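Local coordinates for hypothetical protein AGR_pAT_315 (Agrobacterium tumefaciens str. C58, PDB 1VQY), which is of unknown function but belongs to the NIPSNAP family, whose members adopt the dimeric alpha-beta barrel fold, at residues 13-18 with 105-110; 18-23 with 63-68. All blocks are in the same frame, centred on the assembly; numbering follows the deposited sequence.

Interaction 1 (13-18 with 105-110)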
# COMPACT_ATOMS: atom_id res chain seq x y z
N MSE B 13 -16.34 18.93 17.96
CA MSE B 13 -16.76 18.37 16.69
C MSE B 13 -15.68 17.45 16.12
O MSE B 13 -14.49 17.76 16.13
CB MSE B 13 -17.05 19.50 15.71
CG MSE B 13 -17.86 19.05 14.49
SE MSE B 13 -17.58 20.22 12.91
CE MSE B 13 -15.66 19.90 12.59
N ILE B 14 -16.12 16.31 15.62
CA ILE B 14 -15.23 15.41 14.92
C ILE B 14 -15.69 15.32 13.48
O ILE B 14 -16.83 15.65 13.17
CB ILE B 14 -15.12 14.03 15.62
CG1 ILE B 14 -16.47 13.30 15.66
CG2 ILE B 14 -14.63 14.24 17.06
CD1 ILE B 14 -16.73 12.43 14.47
N VAL B 15 -14.77 14.93 12.61
CA VAL B 15 -15.03 14.82 11.18
C VAL B 15 -14.70 13.39 10.69
O VAL B 15 -13.61 12.89 10.91
CB VAL B 15 -14.19 15.86 10.40
CG1 VAL B 15 -14.20 15.58 8.89
CG2 VAL B 15 -14.70 17.27 10.69
N GLU B 16 -15.65 12.75 10.01
CA GLU B 16 -15.39 11.47 9.40
C GLU B 16 -15.12 11.63 7.91
O GLU B 16 -15.92 12.22 7.19
CB GLU B 16 -16.55 10.51 9.60
CG GLU B 16 -16.40 9.22 8.76
CD GLU B 16 -17.53 8.24 8.94
OE1 GLU B 16 -18.65 8.66 9.30
OE2 GLU B 16 -17.28 7.05 8.72
N GLU B 17 -14.00 11.06 7.47
CA GLU B 17 -13.66 10.99 6.04
C GLU B 17 -13.89 9.57 5.53
O GLU B 17 -13.30 8.65 6.04
CB GLU B 17 -12.20 11.38 5.83
CG GLU B 17 -11.79 11.54 4.37
CD GLU B 17 -10.41 12.20 4.22
OE1 GLU B 17 -9.65 12.19 5.21
OE2 GLU B 17 -10.10 12.73 3.13
N ARG B 18 -14.79 9.42 4.56
CA ARG B 18 -14.99 8.16 3.86
C ARG B 18 -14.47 8.25 2.42
O ARG B 18 -14.64 9.24 1.75
CB ARG B 18 -16.47 7.79 3.88
CG ARG B 18 -17.01 7.75 5.30
CD ARG B 18 -18.49 7.57 5.34
NE ARG B 18 -18.89 6.27 4.83
CZ ARG B 18 -18.88 5.12 5.52
NH1 ARG B 18 -18.49 5.08 6.80
NH2 ARG B 18 -19.28 4.01 4.91
N ARG B 105 -11.99 7.23 8.35
CA ARG B 105 -11.14 7.63 9.44
C ARG B 105 -11.74 8.80 10.17
O ARG B 105 -12.55 9.54 9.61
CB ARG B 105 -9.75 7.98 8.94
CG ARG B 105 -9.70 8.97 7.79
CD ARG B 105 -8.29 9.01 7.24
NE ARG B 105 -8.07 10.07 6.27
CZ ARG B 105 -7.30 9.96 5.20
NH1 ARG B 105 -6.68 8.80 4.93
NH2 ARG B 105 -7.16 10.99 4.37
N ILE B 106 -11.34 8.96 11.42
CA ILE B 106 -11.85 10.05 12.23
C ILE B 106 -10.75 11.10 12.37
O ILE B 106 -9.64 10.81 12.82
CB ILE B 106 -12.33 9.55 13.62
CG1 ILE B 106 -13.47 8.52 13.46
CG2 ILE B 106 -12.75 10.72 14.52
CD1 ILE B 106 -14.77 9.03 12.85
N LEU B 107 -11.11 12.33 11.97
CA LEU B 107 -10.23 13.48 12.01
C LEU B 107 -10.67 14.47 13.10
O LEU B 107 -11.85 14.79 13.25
CB LEU B 107 -10.25 14.16 10.65
CG LEU B 107 -10.11 13.28 9.41
CD1 LEU B 107 -10.19 14.10 8.13
CD2 LEU B 107 -8.82 12.52 9.44
N LEU B 108 -9.69 14.94 13.87
CA LEU B 108 -9.91 15.96 14.88
C LEU B 108 -9.37 17.28 14.35
O LEU B 108 -8.17 17.40 14.14
CB LEU B 108 -9.18 15.59 16.16
CG LEU B 108 -9.48 14.21 16.75
CD1 LEU B 108 -8.84 14.08 18.13
CD2 LEU B 108 -11.00 13.93 16.84
N PRO B 109 -10.25 18.28 14.14
CA PRO B 109 -9.76 19.61 13.74
C PRO B 109 -8.80 20.23 14.75
O PRO B 109 -9.06 20.16 15.95
CB PRO B 109 -11.04 20.45 13.66
CG PRO B 109 -12.14 19.47 13.42
CD PRO B 109 -11.72 18.25 14.20
N THR B 110 -7.72 20.85 14.28
CA THR B 110 -6.87 21.64 15.18
C THR B 110 -7.62 22.88 15.67
O THR B 110 -8.64 23.25 15.13
CB THR B 110 -5.57 22.07 14.51
OG1 THR B 110 -5.84 22.93 13.40
CG2 THR B 110 -4.81 20.85 14.02
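Glu17 OE1 is gripped by two nitrogens of Arg105, NE at 2.8 Å and, through a weak bond, NH2 at 2.9 Å. The two side chains run side by side in the same direction, yet carboxylate and guanidinium planes stand 83° apart, and NE meets OE1 from above the carboxylate plane. Arg105 starts with CG wedged between its backbone N and carbonyl carbon (chi1 52°) and then extends to NE, which brings the guanidinium alongside the carboxylate. Leu107 CD1 packs against the same oxygen. Beneath lies an antiparallel ladder joining strands 14-22 and 99-109 of the ferredoxin-like sheet: Val15 with Leu107 and Glu17 with Arg105 are hydrogen-bonded pairs, Glu16 with Ile106 the non-hydrogen-bonded pair between them. Leu107 N to Val15 O, at 2.8 Å, is nearly straight (173°). On the face of Glu16 and Ile106, Ile106 CD1 touches Glu16 CB at 4.0 Å; the Glu16 carboxylate turns to Arg75 and Arg18. At the far end Ile14 CG2 meets Leu108 CD2 at 3.6 Å, and the bent selenomethionine chain of Met13 sets CE against Pro109 CG. Residues 106-109 also pair with a strand of a second subunit, extending the sheet.

Interaction 2 (18-23 with 63-68)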
# COMPACT_ATOMS: atom_id res chain seq x y z
N ARG B 18 -14.79 9.42 4.56
CA ARG B 18 -14.99 8.16 3.86
C ARG B 18 -14.47 8.25 2.42
O ARG B 18 -14.64 9.24 1.75
CB ARG B 18 -16.47 7.79 3.88
CG ARG B 18 -17.01 7.75 5.30
CD ARG B 18 -18.49 7.57 5.34
NE ARG B 18 -18.89 6.27 4.83
CZ ARG B 18 -18.88 5.12 5.52
NH1 ARG B 18 -18.49 5.08 6.80
NH2 ARG B 18 -19.28 4.01 4.91
N ILE B 19 -13.79 7.19 1.99
CA ILE B 19 -12.96 7.22 0.78
C ILE B 19 -13.26 5.94 0.06
O ILE B 19 -12.91 4.88 0.56
CB ILE B 19 -11.43 7.31 1.12
CG1 ILE B 19 -11.15 8.54 1.98
CG2 ILE B 19 -10.58 7.40 -0.14
CD1 ILE B 19 -9.83 8.46 2.73
N TYR B 20 -13.98 6.03 -1.05
CA TYR B 20 -14.39 4.85 -1.79
C TYR B 20 -13.68 4.81 -3.12
O TYR B 20 -13.59 5.86 -3.78
CB TYR B 20 -15.90 4.85 -2.08
CG TYR B 20 -16.82 4.99 -0.90
CD1 TYR B 20 -16.41 4.65 0.40
CD2 TYR B 20 -18.13 5.39 -1.09
CE1 TYR B 20 -17.28 4.76 1.48
CE2 TYR B 20 -19.00 5.49 -0.03
CZ TYR B 20 -18.56 5.18 1.26
OH TYR B 20 -19.43 5.29 2.31
N ARG B 21 -13.18 3.64 -3.51
CA ARG B 21 -12.75 3.40 -4.89
C ARG B 21 -13.91 2.78 -5.62
O ARG B 21 -14.39 1.71 -5.26
CB ARG B 21 -11.51 2.49 -4.97
CG ARG B 21 -11.18 1.96 -6.39
CD ARG B 21 -9.65 1.58 -6.59
NE ARG B 21 -9.12 0.65 -5.59
N ILE B 22 -14.37 3.48 -6.66
CA ILE B 22 -15.50 3.03 -7.48
C ILE B 22 -15.05 2.14 -8.63
O ILE B 22 -13.97 2.31 -9.18
CB ILE B 22 -16.29 4.25 -8.03
CG1 ILE B 22 -16.63 5.22 -6.89
CG2 ILE B 22 -17.55 3.80 -8.78
CD1 ILE B 22 -17.23 4.53 -5.65
N ARG B 23 -15.89 1.18 -8.98
CA ARG B 23 -15.58 0.26 -10.07
C ARG B 23 -15.51 1.02 -11.39
O ARG B 23 -16.31 1.94 -11.64
CB ARG B 23 -16.60 -0.89 -10.11
CG ARG B 23 -16.43 -1.86 -8.92
CD ARG B 23 -17.41 -3.04 -8.94
N VAL B 63 -14.08 8.46 -4.84
CA VAL B 63 -14.98 9.43 -4.20
C VAL B 63 -14.52 9.71 -2.76
O VAL B 63 -14.04 8.83 -2.08
CB VAL B 63 -16.43 8.90 -4.20
CG1 VAL B 63 -17.35 9.86 -3.52
CG2 VAL B 63 -16.90 8.69 -5.61
N ILE B 64 -14.70 10.93 -2.27
CA ILE B 64 -14.36 11.28 -0.88
C ILE B 64 -15.47 12.14 -0.31
O ILE B 64 -15.82 13.17 -0.90
CB ILE B 64 -13.04 12.09 -0.80
CG1 ILE B 64 -11.85 11.24 -1.24
CG2 ILE B 64 -12.80 12.67 0.62
CD1 ILE B 64 -10.57 12.04 -1.45
N HIS B 65 -16.03 11.75 0.83
CA HIS B 65 -17.03 12.59 1.51
C HIS B 65 -16.77 12.75 3.00
O HIS B 65 -16.31 11.83 3.67
CB HIS B 65 -18.48 12.15 1.24
CG HIS B 65 -18.69 10.66 1.23
ND1 HIS B 65 -19.51 10.02 2.12
CD2 HIS B 65 -18.24 9.71 0.38
CE1 HIS B 65 -19.54 8.73 1.85
NE2 HIS B 65 -18.77 8.51 0.80
N MSE B 66 -17.05 13.96 3.50
CA MSE B 66 -16.80 14.31 4.88
C MSE B 66 -18.07 14.65 5.63
O MSE B 66 -18.94 15.36 5.12
CB MSE B 66 -15.84 15.48 4.97
CG MSE B 66 -14.38 15.06 5.06
SE MSE B 66 -13.25 16.58 4.56
CE MSE B 66 -11.58 15.86 5.06
N TRP B 67 -18.13 14.16 6.87
CA TRP B 67 -19.31 14.29 7.72
C TRP B 67 -18.92 14.80 9.09
O TRP B 67 -18.01 14.24 9.70
CB TRP B 67 -19.99 12.94 7.88
CG TRP B 67 -20.49 12.39 6.57
CD1 TRP B 67 -19.80 11.58 5.72
CD2 TRP B 67 -21.76 12.63 5.95
NE1 TRP B 67 -20.57 11.29 4.63
CE2 TRP B 67 -21.78 11.92 4.74
CE3 TRP B 67 -22.89 13.38 6.31
CZ2 TRP B 67 -22.89 11.91 3.89
CZ3 TRP B 67 -23.98 13.39 5.46
CH2 TRP B 67 -23.98 12.66 4.26
N GLY B 68 -19.63 15.84 9.56
CA GLY B 68 -19.39 16.44 10.85
C GLY B 68 -20.28 15.79 11.89
O GLY B 68 -21.47 15.56 11.62
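His65 and Tyr20 meet edge to face: the imidazole turns its edge toward the phenol face, planes 81° apart and centroids 4.8 Å apart, in an offset T-shaped pair. His65 NE2 leads this approach and comes to 3.1 Å from Tyr20 CE2. The aliphatic part of Arg18 lies across one face of the same imidazole, its CB 4.0 Å from the ring centroid in a CH-pi contact. His65 takes a chi1 of 40°, which leans its ring over the neighbouring strand, between Arg18 and Tyr20. The Arg18 chain turns about its CG-CD bond (chi3 66°) and grips Tyr20 OH side-on with NE and NH2, NE at 2.8 Å; the hydroxyl lies close to the guanidinium plane. At another edge of the imidazole, His65 ND1 accepts a bond from Trp67 NE1 at 3.0 Å, with each partner near the plane of the other's ring. This bond helps to hold the imidazole in its rotation, and Tyr52 stacks on it as well. Farther along, Ile22 CG1 packs obliquely against Val63 CG2 at 3.7 Å, beside Met27 of helix 27-46. On the opposite face Ile19 and Ile64 lie side by side, CG2 to CG1, near Arg105 of a second subunit. Four backbone bonds join the strands, two in each of the hydrogen-bonded pairs Arg18 with His65 and Tyr20 with Val63. Adjacent antiparallel strands with one face toward helices and the other toward a partner subunit are characteristic of the dimeric alpha-beta barrel fold.

Interactions 1 and 2 lie with centres about 13 Å apart on opposite edges of strand 14-22, which they share along with Arg18. Strand 99-109 flanks it in interaction 1 and strand 62-69 in interaction 2, giving three neighbouring strands of the antiparallel sheet. Along the chain the segments come as 13-18, 18-23, 63-68 and 105-110, so the pairing of interaction 2 falls between the ends joined by interaction 1. The two also touch directly: Glu16 N probably bonds to Trp67 O, and Leu107 packs on Met66. Both contacts reach the second subunit: edge strand 99-109 continues the sheet into it, while Ile19, Ile64 and Met66 pack on it from the inner strands.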